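PDB 3CAN: pyruvate-formate lyase-activating enzyme from Bacteroides vulgatus ATCC 8482, which belongs to the radical SAM superfamily of TIM-barrel-related proteins and is modelled here as a domain built on a parallel sheet. Local coordinates for residues G5-L15 / I33-L42; P100-D108 / K155-Q164. All coordinates share one frame; numbering follows the deposited sequence.

Contact 1 (G5-L15 / I33-L42); sequences GGVTFCGGEPL and IHRAVDTTLL
The Asp38 carboxylate is held at both oxygens: OD1 is gripped twice from its own chain, by Thr40 N at 3.0 Å in an Asx turn and by Thr40 OG1 on the syn side, while OD2 reaches across to the backbone N-H of Gly11 (N to OD2 2.9 Å). Gly11 N comes in from above the carboxylate plane, about 42° out of it. With CG anti to the backbone N (chi1 179°), the carboxylate of Asp38 lies between the two strand ends and ties both. Thr40 OG1 in turn bonds Asp61 N of the next strand.

Before this point strands 6-10 and 35-38 run parallel, 7° apart, in a beta-alpha-beta unit whose strands are connected through helix 18-30. Four backbone bonds zip them, from Val7 N to His34 O through to Asp38 N to Phe9 O at 2.8 Å. Val7 CG1 rests on the aliphatic CG of Arg35 at 3.7 Å, while the guanidinium goes on to Glu56.

Past the strands, Leu15 crosses Leu42 at about a right angle, CD2 to CG 3.9 Å, and its CD1 sits 3.5 Å from Leu42 N. As in other radical SAM proteins, Gly11 to Pro14 form the GGEP motif. One carboxylate thus links the Gly11-Gly12 loop to the type I turn Thr39-Leu42 that follows strand 35-38, its two oxygens tying the backbones beyond two adjacent strands.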
ATOM      1  N   GLY A   5       0.449   7.941  -9.456  1.00 19.81           N
ATOM      2  CA  GLY A   5       0.611   6.521  -9.164  1.00 19.10           C
ATOM      3  C   GLY A   5       1.761   5.936  -9.971  1.00 18.11           C
ATOM      4  O   GLY A   5       2.713   6.644 -10.305  1.00 17.83           O
ATOM      5  N   GLY A   6       1.674   4.648 -10.290  1.00 16.30           N
ATOM      6  CA  GLY A   6       2.784   3.951 -10.916  1.00 15.61           C
ATOM      7  C   GLY A   6       2.709   2.466 -10.652  1.00 14.50           C
ATOM      8  O   GLY A   6       1.637   1.930 -10.385  1.00 13.90           O
ATOM      9  N   VAL A   7       3.857   1.807 -10.724  1.00 12.90           N
ATOM     10  CA  VAL A   7       3.939   0.375 -10.483  1.00 12.94           C
ATOM     11  C   VAL A   7       4.788   0.139  -9.226  1.00 12.85           C
ATOM     12  O   VAL A   7       5.799   0.817  -8.993  1.00 13.39           O
ATOM     13  CB  VAL A   7       4.529  -0.364 -11.717  1.00 13.13           C
ATOM     14  CG1 VAL A   7       5.981   0.075 -12.007  1.00 13.38           C
ATOM     15  CG2 VAL A   7       4.428  -1.886 -11.578  1.00 12.78           C
ATOM     16  N   THR A   8       4.367  -0.828  -8.430  1.00 13.51           N
ATOM     17  CA  THR A   8       5.123  -1.250  -7.252  1.00 13.31           C
ATOM     18  C   THR A   8       5.282  -2.761  -7.278  1.00 13.98           C
ATOM     19  O   THR A   8       4.306  -3.503  -7.507  1.00 14.67           O
ATOM     20  CB  THR A   8       4.396  -0.869  -5.965  1.00 14.04           C
ATOM     21  OG1 THR A   8       4.170   0.540  -5.936  1.00 14.32           O
ATOM     22  CG2 THR A   8       5.218  -1.289  -4.723  1.00 14.52           C
ATOM     23  N   PHE A   9       6.496  -3.229  -7.015  1.00 14.04           N
ATOM     24  CA  PHE A   9       6.725  -4.653  -6.769  1.00 15.07           C
ATOM     25  C   PHE A   9       6.929  -4.823  -5.276  1.00 14.71           C
ATOM     26  O   PHE A   9       7.688  -4.063  -4.661  1.00 14.48           O
ATOM     27  CB  PHE A   9       7.941  -5.157  -7.510  1.00 15.35           C
ATOM     28  CG  PHE A   9       7.730  -5.264  -8.976  1.00 17.12           C
ATOM     29  CD1 PHE A   9       7.246  -6.440  -9.528  1.00 15.85           C
ATOM     30  CD2 PHE A   9       7.996  -4.189  -9.806  1.00 18.47           C
ATOM     31  CE1 PHE A   9       7.056  -6.549 -10.891  1.00 15.93           C
ATOM     32  CE2 PHE A   9       7.774  -4.277 -11.183  1.00 18.83           C
ATOM     33  CZ  PHE A   9       7.309  -5.450 -11.715  1.00 16.90           C
ATOM     34  N   CYS A  10       6.209  -5.778  -4.697  1.00 15.21           N
ATOM     35  CA  CYS A  10       6.183  -6.017  -3.248  0.50 15.50           C
ATOM     36  C   CYS A  10       6.529  -7.462  -2.925  1.00 15.85           C
ATOM     37  O   CYS A  10       6.190  -8.382  -3.695  1.00 15.08           O
ATOM     38  CB  CYS A  10       4.783  -5.766  -2.681  0.50 16.00           C
ATOM     39  SG  CYS A  10       4.169  -4.095  -2.788  0.50 17.98           S
ATOM     40  N   GLY A  11       7.127  -7.675  -1.760  1.00 15.36           N
ATOM     41  CA  GLY A  11       7.317  -9.013  -1.263  1.00 16.36           C
ATOM     42  C   GLY A  11       8.460  -9.788  -1.877  1.00 16.76           C
ATOM     43  O   GLY A  11       9.296  -9.243  -2.609  1.00 17.24           O
ATOM     44  N   GLY A  12       8.515 -11.067  -1.528  1.00 16.59           N
ATOM     45  CA  GLY A  12       9.634 -11.917  -1.897  1.00 16.84           C
ATOM     46  C   GLY A  12       9.601 -12.440  -3.319  1.00 16.98           C
ATOM     47  O   GLY A  12      10.644 -12.599  -3.943  1.00 17.38           O
ATOM     48  N   GLU A  13       8.412 -12.697  -3.848  1.00 17.55           N
ATOM     49  CA  GLU A  13       8.325 -13.405  -5.121  1.00 17.37           C
ATOM     50  C   GLU A  13       8.956 -12.659  -6.296  1.00 16.79           C
ATOM     51  O   GLU A  13       9.688 -13.265  -7.064  1.00 17.23           O
ATOM     52  CB  GLU A  13       6.894 -13.787  -5.465  1.00 18.07           C
ATOM     53  CG  GLU A  13       6.773 -14.662  -6.720  1.00 18.77           C
ATOM     54  CD  GLU A  13       7.422 -16.035  -6.587  1.00 21.68           C
ATOM     55  OE1 GLU A  13       7.533 -16.564  -5.454  1.00 22.13           O
ATOM     56  OE2 GLU A  13       7.795 -16.614  -7.632  1.00 20.35           O
ATOM     57  N   PRO A  14       8.678 -11.357  -6.453  1.00 16.29           N
ATOM     58  CA  PRO A  14       9.301 -10.662  -7.601  1.00 16.26           C
ATOM     59  C   PRO A  14      10.829 -10.769  -7.601  1.00 16.10           C
ATOM     60  O   PRO A  14      11.457 -10.870  -8.657  1.00 16.07           O
ATOM     61  CB  PRO A  14       8.834  -9.211  -7.419  1.00 16.61           C
ATOM     62  CG  PRO A  14       7.534  -9.348  -6.648  1.00 16.14           C
ATOM     63  CD  PRO A  14       7.792 -10.459  -5.684  1.00 15.93           C
ATOM     64  N   LEU A  15      11.417 -10.800  -6.410  1.00 15.98           N
ATOM     65  CA  LEU A  15      12.868 -10.836  -6.263  1.00 16.12           C
ATOM     66  C   LEU A  15      13.482 -12.184  -6.647  1.00 16.78           C
ATOM     67  O   LEU A  15      14.699 -12.262  -6.845  1.00 16.91           O
ATOM     68  CB  LEU A  15      13.254 -10.471  -4.835  1.00 16.65           C
ATOM     69  CG  LEU A  15      12.753  -9.131  -4.309  1.00 16.35           C
ATOM     70  CD1 LEU A  15      13.301  -8.898  -2.886  1.00 15.60           C
ATOM     71  CD2 LEU A  15      13.150  -7.988  -5.258  1.00 15.20           C
ATOM     72  N   ILE A  33       6.479   5.588 -16.410  1.00 15.43           N
ATOM     73  CA  ILE A  33       5.701   5.155 -15.271  1.00 15.51           C
ATOM     74  C   ILE A  33       6.640   5.114 -14.054  1.00 14.70           C
ATOM     75  O   ILE A  33       7.748   4.584 -14.145  1.00 14.96           O
ATOM     76  CB  ILE A  33       5.024   3.789 -15.557  1.00 15.25           C
ATOM     77  CG1 ILE A  33       3.971   3.978 -16.685  1.00 17.82           C
ATOM     78  CG2 ILE A  33       4.374   3.242 -14.281  1.00 15.14           C
ATOM     79  CD1 ILE A  33       3.286   2.717 -17.128  1.00 18.99           C
ATOM     80  N   HIS A  34       6.202   5.725 -12.956  1.00 14.19           N
ATOM     81  CA  HIS A  34       6.969   5.720 -11.687  1.00 13.85           C
ATOM     82  C   HIS A  34       7.055   4.308 -11.148  1.00 13.64           C
ATOM     83  O   HIS A  34       6.072   3.556 -11.200  1.00 13.79           O
ATOM     84  CB  HIS A  34       6.299   6.637 -10.670  1.00 14.85           C
ATOM     85  CG  HIS A  34       6.986   6.710  -9.342  1.00 15.73           C
ATOM     86  ND1 HIS A  34       6.852   5.736  -8.371  1.00 19.18           N
ATOM     87  CD2 HIS A  34       7.768   7.678  -8.800  1.00 19.15           C
ATOM     88  CE1 HIS A  34       7.556   6.083  -7.308  1.00 19.84           C
ATOM     89  NE2 HIS A  34       8.106   7.264  -7.537  1.00 17.69           N
ATOM     90  N   ARG A  35       8.232   3.950 -10.628  1.00 12.56           N
ATOM     91  CA  ARG A  35       8.533   2.586 -10.191  1.00 12.29           C
ATOM     92  C   ARG A  35       9.072   2.519  -8.766  1.00 12.08           C
ATOM     93  O   ARG A  35      10.053   3.197  -8.429  1.00 12.64           O
ATOM     94  CB  ARG A  35       9.579   1.972 -11.124  1.00 11.77           C
ATOM     95  CG  ARG A  35       9.154   1.926 -12.590  1.00 11.22           C
ATOM     96  CD  ARG A  35      10.350   1.871 -13.506  1.00 12.57           C
ATOM     97  NE  ARG A  35      11.188   3.058 -13.391  1.00 11.83           N
ATOM     98  CZ  ARG A  35      12.306   3.237 -14.079  1.00 12.67           C
ATOM     99  NH1 ARG A  35      12.689   2.350 -14.976  1.00 12.47           N
ATOM    100  NH2 ARG A  35      13.029   4.334 -13.892  1.00 14.70           N
ATOM    101  N   ALA A  36       8.439   1.689  -7.937  1.00 12.49           N
ATOM    102  CA  ALA A  36       8.899   1.431  -6.565  1.00 12.79           C
ATOM    103  C   ALA A  36       9.097  -0.058  -6.405  1.00 13.20           C
ATOM    104  O   ALA A  36       8.275  -0.837  -6.881  1.00 13.09           O
ATOM    105  CB  ALA A  36       7.875   1.921  -5.541  1.00 13.03           C
ATOM    106  N   VAL A  37      10.160  -0.447  -5.718  1.00 13.59           N
ATOM    107  CA  VAL A  37      10.497  -1.865  -5.579  1.00 13.46           C
ATOM    108  C   VAL A  37      10.850  -2.195  -4.129  1.00 13.46           C
ATOM    109  O   VAL A  37      11.719  -1.570  -3.531  1.00 14.55           O
ATOM    110  CB  VAL A  37      11.671  -2.270  -6.465  1.00 13.81           C
ATOM    111  CG1 VAL A  37      11.953  -3.767  -6.312  1.00 14.72           C
ATOM    112  CG2 VAL A  37      11.398  -1.889  -7.954  1.00 13.43           C
ATOM    113  N   ASP A  38      10.179  -3.195  -3.589  1.00 14.44           N
ATOM    114  CA  ASP A  38      10.514  -3.776  -2.283  1.00 14.64           C
ATOM    115  C   ASP A  38      11.745  -4.667  -2.417  1.00 15.56           C
ATOM    116  O   ASP A  38      11.687  -5.720  -3.077  1.00 16.20           O
ATOM    117  CB  ASP A  38       9.306  -4.568  -1.786  1.00 14.49           C
ATOM    118  CG  ASP A  38       9.515  -5.242  -0.439  1.00 15.52           C
ATOM    119  OD1 ASP A  38      10.624  -5.193   0.132  1.00 15.74           O
ATOM    120  OD2 ASP A  38       8.541  -5.889   0.026  1.00 17.57           O
ATOM    121  N   THR A  39      12.861  -4.250  -1.821  1.00 15.82           N
ATOM    122  CA  THR A  39      14.122  -4.979  -1.912  1.00 16.32           C
ATOM    123  C   THR A  39      14.513  -5.625  -0.564  1.00 16.38           C
ATOM    124  O   THR A  39      15.661  -6.047  -0.372  1.00 17.25           O
ATOM    125  CB  THR A  39      15.273  -4.059  -2.376  1.00 16.60           C
ATOM    126  OG1 THR A  39      15.440  -2.995  -1.436  1.00 17.39           O
ATOM    127  CG2 THR A  39      14.990  -3.482  -3.785  1.00 16.89           C
ATOM    128  N   THR A  40      13.552  -5.720   0.348  1.00 16.16           N
ATOM    129  CA  THR A  40      13.800  -6.245   1.688  1.00 16.66           C
ATOM    130  C   THR A  40      14.626  -7.530   1.637  1.00 17.68           C
ATOM    131  O   THR A  40      15.665  -7.634   2.298  1.00 17.94           O
ATOM    132  CB  THR A  40      12.481  -6.505   2.433  1.00 15.69           C
ATOM    133  OG1 THR A  40      11.669  -5.313   2.454  1.00 15.29           O
ATOM    134  CG2 THR A  40      12.746  -6.977   3.866  1.00 16.03           C
ATOM    135  N   LEU A  41      14.177  -8.487   0.828  1.00 18.41           N
ATOM    136  CA  LEU A  41      14.781  -9.830   0.793  1.00 19.12           C
ATOM    137  C   LEU A  41      15.801 -10.082  -0.320  1.00 19.74           C
ATOM    138  O   LEU A  41      16.161 -11.239  -0.573  1.00 19.17           O
ATOM    139  CB  LEU A  41      13.674 -10.880   0.727  1.00 18.99           C
ATOM    140  CG  LEU A  41      12.672 -10.860   1.893  1.00 20.36           C
ATOM    141  CD1 LEU A  41      11.535 -11.848   1.633  1.00 20.96           C
ATOM    142  CD2 LEU A  41      13.359 -11.176   3.216  1.00 20.35           C
ATOM    143  N   LEU A  42      16.275  -9.027  -0.972  1.00 20.74           N
ATOM    144  CA  LEU A  42      17.253  -9.170  -2.055  1.00 21.98           C
ATOM    145  C   LEU A  42      18.605  -9.568  -1.481  1.00 23.73           C
ATOM    146  O   LEU A  42      19.171  -8.860  -0.651  1.00 24.74           O
ATOM    147  CB  LEU A  42      17.411  -7.880  -2.861  1.00 22.57           C
ATOM    148  CG  LEU A  42      16.878  -7.805  -4.281  1.00 24.41           C
ATOM    149  CD1 LEU A  42      17.356  -6.521  -4.957  1.00 22.84           C
ATOM    150  CD2 LEU A  42      17.255  -9.041  -5.095  1.00 22.94           C
TER
HETATM  151  O   HOH W   1       3.590   6.826 -12.963  1.00 21.77           O
HETATM  152  O   HOH W   2       5.205   3.564  -7.835  1.00 27.46           O
HETATM  153  O   HOH W   3       9.490  -7.074  -4.478  1.00 21.08           O
HETATM  154  O   HOH W   4      11.208  -8.424  -0.249  1.00 24.71           O

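Contact 2 (P100-D108 / K155-Q164); sequences PLIEGVNAD and KMQTPSEEVQ
Glu103 and Gln157 form a single antiparallel hydrogen-bonded bridge, the polar centre of this contact between the loop after strand 95-101 and the chain entering helix 161-173. Glu103 N gives to Gln157 O at 2.9 Å, rather bent at 138°, and Gln157 N returns a straighter bond to Glu103 O at 3.1 Å.

The close packing lies on the side of Leu101, Ile102 and Pro159. Pro159 sets its ring atoms on the end of the strand, CD 3.3 Å from Leu101 O and CG 3.9 Å from Leu101 CD2. The selenomethionine at Met156 starts out away from the loop, although its CB already touches Ile102, and the bend at chi3 (71°) brings CE back over the Ile102 branches, 3.5 Å from CG2; Phe73 of helix 67-74 and Tyr134 also touch this side chain. Farther along, Val163 CG1 meets Ala107 CB. Inside the loop, the Asn106 amide folds back on the end of the strand, giving ND2 to Pro100 O and taking Ile102 N at OD1, which probably helps hold the loop that Pro159 and Met156 pack on.

The base of Glu103 is well packed, CB 3.4 Å from Gln157 O; the looser side is its carboxylate and the Lys155 end. Both chains head in the same direction, yet Glu103 OE2 and Lys155 NZ stay 4.0 Å apart, too far for a salt bridge. Glu103 OE1 instead accepts a hydrogen bond from a water that also takes Ser160 N, beside the helix N-cap where Ser160 OG takes Val163 N. Backbone bonds therefore join the loop to the chain leading into the helix, while apolar contacts and one water reach the helix start, with charge attraction probably adding only a modest, solvent-screened share.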
ATOM      1  N   PRO A 100       5.519  -2.742  10.116  1.00 20.38           N
ATOM      2  CA  PRO A 100       4.229  -3.243  10.568  1.00 21.01           C
ATOM      3  C   PRO A 100       4.319  -3.310  12.078  1.00 21.64           C
ATOM      4  O   PRO A 100       5.223  -3.955  12.596  1.00 22.52           O
ATOM      5  CB  PRO A 100       4.134  -4.627   9.906  1.00 21.41           C
ATOM      6  CG  PRO A 100       5.149  -4.598   8.786  1.00 22.16           C
ATOM      7  CD  PRO A 100       6.253  -3.754   9.337  1.00 21.26           C
ATOM      8  N   LEU A 101       3.449  -2.572  12.764  1.00 21.82           N
ATOM      9  CA  LEU A 101       3.608  -2.297  14.184  1.00 22.14           C
ATOM     10  C   LEU A 101       2.625  -3.164  14.966  1.00 22.32           C
ATOM     11  O   LEU A 101       1.417  -2.983  14.859  1.00 21.83           O
ATOM     12  CB  LEU A 101       3.365  -0.812  14.453  1.00 21.92           C
ATOM     13  CG  LEU A 101       3.783  -0.275  15.825  1.00 22.25           C
ATOM     14  CD1 LEU A 101       5.302  -0.403  16.065  1.00 21.97           C
ATOM     15  CD2 LEU A 101       3.343   1.172  15.978  1.00 22.10           C
ATOM     16  N   ILE A 102       3.168  -4.114  15.720  1.00 23.01           N
ATOM     17  CA  ILE A 102       2.386  -5.174  16.353  1.00 23.27           C
ATOM     18  C   ILE A 102       2.699  -5.184  17.843  1.00 24.05           C
ATOM     19  O   ILE A 102       3.832  -5.456  18.238  1.00 23.31           O
ATOM     20  CB  ILE A 102       2.730  -6.561  15.749  1.00 23.49           C
ATOM     21  CG1 ILE A 102       2.661  -6.528  14.211  1.00 23.98           C
ATOM     22  CG2 ILE A 102       1.788  -7.638  16.314  1.00 23.53           C
ATOM     23  CD1 ILE A 102       3.512  -7.568  13.501  1.00 23.87           C
ATOM     24  N   GLU A 103       1.698  -4.855  18.657  1.00 24.78           N
ATOM     25  CA  GLU A 103       1.839  -4.909  20.099  1.00 25.51           C
ATOM     26  C   GLU A 103       2.051  -6.369  20.469  1.00 25.54           C
ATOM     27  O   GLU A 103       1.234  -7.226  20.098  1.00 26.23           O
ATOM     28  CB  GLU A 103       0.587  -4.349  20.768  1.00 25.97           C
ATOM     29  CG  GLU A 103       0.600  -4.375  22.280  1.00 26.77           C
ATOM     30  CD  GLU A 103       1.727  -3.568  22.887  1.00 30.50           C
ATOM     31  OE1 GLU A 103       1.897  -2.384  22.521  1.00 32.59           O
ATOM     32  OE2 GLU A 103       2.428  -4.113  23.756  1.00 33.71           O
ATOM     33  N   GLY A 104       3.143  -6.633  21.183  1.00 25.29           N
ATOM     34  CA  GLY A 104       3.567  -7.987  21.517  1.00 24.87           C
ATOM     35  C   GLY A 104       4.699  -8.538  20.668  1.00 24.86           C
ATOM     36  O   GLY A 104       5.278  -9.567  21.011  1.00 25.32           O
ATOM     37  N   VAL A 105       5.035  -7.853  19.573  1.00 23.42           N
ATOM     38  CA  VAL A 105       6.108  -8.297  18.682  1.00 22.80           C
ATOM     39  C   VAL A 105       7.237  -7.259  18.541  1.00 21.92           C
ATOM     40  O   VAL A 105       8.414  -7.600  18.693  1.00 21.86           O
ATOM     41  CB  VAL A 105       5.550  -8.621  17.282  1.00 22.71           C
ATOM     42  CG1 VAL A 105       6.664  -9.052  16.328  1.00 22.11           C
ATOM     43  CG2 VAL A 105       4.467  -9.704  17.389  1.00 24.19           C
ATOM     44  N   ASN A 106       6.883  -6.015  18.238  1.00 21.67           N
ATOM     45  CA  ASN A 106       7.894  -5.006  17.862  1.00 21.31           C
ATOM     46  C   ASN A 106       7.561  -3.550  18.195  1.00 21.13           C
ATOM     47  O   ASN A 106       8.242  -2.650  17.717  1.00 20.44           O
ATOM     48  CB  ASN A 106       8.207  -5.124  16.363  1.00 20.89           C
ATOM     49  CG  ASN A 106       7.005  -4.766  15.484  1.00 21.21           C
ATOM     50  OD1 ASN A 106       5.952  -4.374  15.989  1.00 19.92           O
ATOM     51  ND2 ASN A 106       7.164  -4.905  14.180  1.00 19.38           N
ATOM     52  N   ALA A 107       6.527  -3.320  19.005  1.00 21.05           N
ATOM     53  CA  ALA A 107       6.126  -1.960  19.380  1.00 21.30           C
ATOM     54  C   ALA A 107       6.729  -1.528  20.713  1.00 21.73           C
ATOM     55  O   ALA A 107       6.395  -0.454  21.243  1.00 22.24           O
ATOM     56  CB  ALA A 107       4.574  -1.841  19.408  1.00 21.04           C
ATOM     57  N   ASP A 108       7.615  -2.354  21.262  1.00 21.36           N
ATOM     58  CA  ASP A 108       8.332  -2.003  22.482  1.00 21.44           C
ATOM     59  C   ASP A 108       9.309  -0.856  22.235  1.00 20.90           C
ATOM     60  O   ASP A 108       9.895  -0.746  21.156  1.00 20.55           O
ATOM     61  CB  ASP A 108       9.062  -3.220  23.079  1.00 21.42           C
ATOM     62  CG  ASP A 108       9.955  -3.931  22.073  1.00 21.59           C
ATOM     63  OD1 ASP A 108       9.423  -4.504  21.088  1.00 23.45           O
ATOM     64  OD2 ASP A 108      11.191  -3.925  22.274  1.00 21.70           O
ATOM     65  N   LYS A 155       1.862 -12.651  21.656  1.00 46.34           N
ATOM     66  CA  LYS A 155       0.597 -11.997  21.337  1.00 46.44           C
ATOM     67  C   LYS A 155       0.747 -11.082  20.130  1.00 46.32           C
ATOM     68  O   LYS A 155       1.835 -10.572  19.861  1.00 46.24           O
ATOM     69  CB  LYS A 155       0.094 -11.181  22.535  1.00 46.59           C
ATOM     70  CG  LYS A 155       0.830  -9.859  22.760  1.00 46.63           C
ATOM     71  CD  LYS A 155       0.375  -9.160  24.029  1.00 46.84           C
ATOM     72  CE  LYS A 155       1.254  -7.957  24.351  1.00 47.01           C
ATOM     73  NZ  LYS A 155       0.867  -7.316  25.640  1.00 46.85           N
HETATM   74  N   MSE A 156      -0.354 -10.874  19.412  1.00 46.16           N
HETATM   75  CA  MSE A 156      -0.384  -9.950  18.283  1.00 46.21           C
HETATM   76  C   MSE A 156      -1.648  -9.118  18.342  1.00 45.35           C
HETATM   77  O   MSE A 156      -2.738  -9.598  18.013  1.00 45.43           O
HETATM   78  CB  MSE A 156      -0.339 -10.705  16.966  1.00 46.20           C
HETATM   79  CG  MSE A 156       0.973 -11.388  16.719  1.00 46.94           C
HETATM   80 SE   MSE A 156       1.060 -11.986  14.893  0.65 48.20          SE
HETATM   81  CE  MSE A 156       1.240 -10.263  14.002  1.00 48.02           C
ATOM     82  N   GLN A 157      -1.489  -7.879  18.784  1.00 44.22           N
ATOM     83  CA  GLN A 157      -2.600  -6.968  18.967  1.00 43.31           C
ATOM     84  C   GLN A 157      -2.293  -5.654  18.286  1.00 42.02           C
ATOM     85  O   GLN A 157      -1.136  -5.339  18.000  1.00 41.23           O
ATOM     86  CB  GLN A 157      -2.826  -6.714  20.457  1.00 43.44           C
ATOM     87  CG  GLN A 157      -2.922  -7.977  21.290  1.00 44.06           C
ATOM     88  CD  GLN A 157      -3.070  -7.688  22.765  1.00 44.37           C
ATOM     89  OE1 GLN A 157      -2.692  -6.616  23.242  1.00 46.33           O
ATOM     90  NE2 GLN A 157      -3.622  -8.646  23.502  1.00 46.10           N
ATOM     91  N   THR A 158      -3.347  -4.895  18.034  1.00 40.49           N
ATOM     92  CA  THR A 158      -3.230  -3.542  17.529  1.00 39.56           C
ATOM     93  C   THR A 158      -2.609  -2.685  18.629  1.00 39.32           C
ATOM     94  O   THR A 158      -3.071  -2.728  19.771  1.00 38.97           O
ATOM     95  CB  THR A 158      -4.624  -2.999  17.152  1.00 39.66           C
ATOM     96  OG1 THR A 158      -5.243  -3.912  16.237  1.00 38.03           O
ATOM     97  CG2 THR A 158      -4.530  -1.615  16.514  1.00 39.75           C
ATOM     98  N   PRO A 159      -1.540  -1.936  18.308  1.00 38.83           N
ATOM     99  CA  PRO A 159      -1.011  -1.039  19.333  1.00 38.60           C
ATOM    100  C   PRO A 159      -1.992   0.101  19.636  1.00 38.40           C
ATOM    101  O   PRO A 159      -2.675   0.601  18.729  1.00 38.00           O
ATOM    102  CB  PRO A 159       0.292  -0.518  18.715  1.00 38.57           C
ATOM    103  CG  PRO A 159       0.098  -0.654  17.242  1.00 38.87           C
ATOM    104  CD  PRO A 159      -0.776  -1.856  17.048  1.00 38.96           C
ATOM    105  N   SER A 160      -2.079   0.476  20.910  1.00 37.88           N
ATOM    106  CA  SER A 160      -2.939   1.578  21.336  1.00 37.35           C
ATOM    107  C   SER A 160      -2.539   2.866  20.630  1.00 36.72           C
ATOM    108  O   SER A 160      -1.417   2.992  20.143  1.00 36.85           O
ATOM    109  CB  SER A 160      -2.821   1.781  22.844  1.00 37.55           C
ATOM    110  OG  SER A 160      -1.499   2.146  23.203  1.00 36.08           O
ATOM    111  N   GLU A 161      -3.464   3.818  20.571  1.00 35.69           N
ATOM    112  CA  GLU A 161      -3.161   5.137  20.027  1.00 34.88           C
ATOM    113  C   GLU A 161      -1.968   5.758  20.764  1.00 34.18           C
ATOM    114  O   GLU A 161      -1.124   6.411  20.146  1.00 34.34           O
ATOM    115  CB  GLU A 161      -4.384   6.057  20.106  1.00 35.07           C
ATOM    116  CG  GLU A 161      -4.202   7.396  19.393  1.00 35.55           C
ATOM    117  CD  GLU A 161      -5.491   8.203  19.268  1.00 35.87           C
ATOM    118  OE1 GLU A 161      -6.530   7.812  19.847  1.00 37.38           O
ATOM    119  OE2 GLU A 161      -5.466   9.244  18.580  1.00 37.41           O
ATOM    120  N   GLU A 162      -1.896   5.532  22.075  1.00 33.27           N
ATOM    121  CA  GLU A 162      -0.814   6.070  22.896  1.00 32.87           C
ATOM    122  C   GLU A 162       0.530   5.496  22.468  1.00 31.88           C
ATOM    123  O   GLU A 162       1.497   6.234  22.302  1.00 31.58           O
ATOM    124  CB  GLU A 162      -1.057   5.773  24.379  1.00 32.71           C
ATOM    125  CG  GLU A 162      -0.084   6.481  25.317  1.00 33.68           C
ATOM    126  CD  GLU A 162      -0.298   6.130  26.779  1.00 34.14           C
ATOM    127  OE1 GLU A 162      -1.458   5.898  27.190  1.00 35.87           O
ATOM    128  OE2 GLU A 162       0.706   6.101  27.527  1.00 36.66           O
ATOM    129  N   VAL A 163       0.586   4.179  22.297  1.00 31.21           N
ATOM    130  CA  VAL A 163       1.816   3.518  21.849  1.00 30.72           C
ATOM    131  C   VAL A 163       2.218   3.981  20.444  1.00 30.34           C
ATOM    132  O   VAL A 163       3.380   4.298  20.207  1.00 29.92           O
ATOM    133  CB  VAL A 163       1.695   1.973  21.914  1.00 30.58           C
ATOM    134  CG1 VAL A 163       2.851   1.299  21.181  1.00 30.69           C
ATOM    135  CG2 VAL A 163       1.633   1.500  23.369  1.00 30.38           C
ATOM    136  N   GLN A 164       1.259   4.042  19.526  1.00 30.04           N
ATOM    137  CA  GLN A 164       1.524   4.519  18.171  1.00 29.79           C
ATOM    138  C   GLN A 164       2.185   5.896  18.184  1.00 29.67           C
ATOM    139  O   GLN A 164       3.201   6.113  17.521  1.00 29.15           O
ATOM    140  CB  GLN A 164       0.238   4.572  17.353  1.00 29.99           C
ATOM    141  CG  GLN A 164      -0.329   3.211  17.001  1.00 29.46           C
ATOM    142  CD  GLN A 164      -1.651   3.332  16.289  1.00 29.33           C
ATOM    143  OE1 GLN A 164      -1.820   4.196  15.427  1.00 28.07           O
ATOM    144  NE2 GLN A 164      -2.601   2.468  16.639  1.00 28.67           N
TER
HETATM  145  O   HOH W   5      -0.493  -1.319  22.740  1.00 40.93           O

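Contact 1 (5-15 with 33-42) comes first along the chain and is complete before contact 2 (100-108 with 155-164) starts. Both reach the same six-stranded parallel sheet: contact 1 pairs strands 6-10 and 35-38 at one edge, whereas contact 2 lies at the end of strand 95-101, fourth in the order, with strand 57-61 between them. The middle of the chain separates them; their centres are about 26 Å apart and their nearest atoms about 9 Å, so they do not touch. Contact 1 thus lies at the edge where strand 6-10 pairs antiparallel with the second subunit and the sheet continues, while contact 2 fastens a strand-end loop to the chain entering helix 161-173 elsewhere on that sheet.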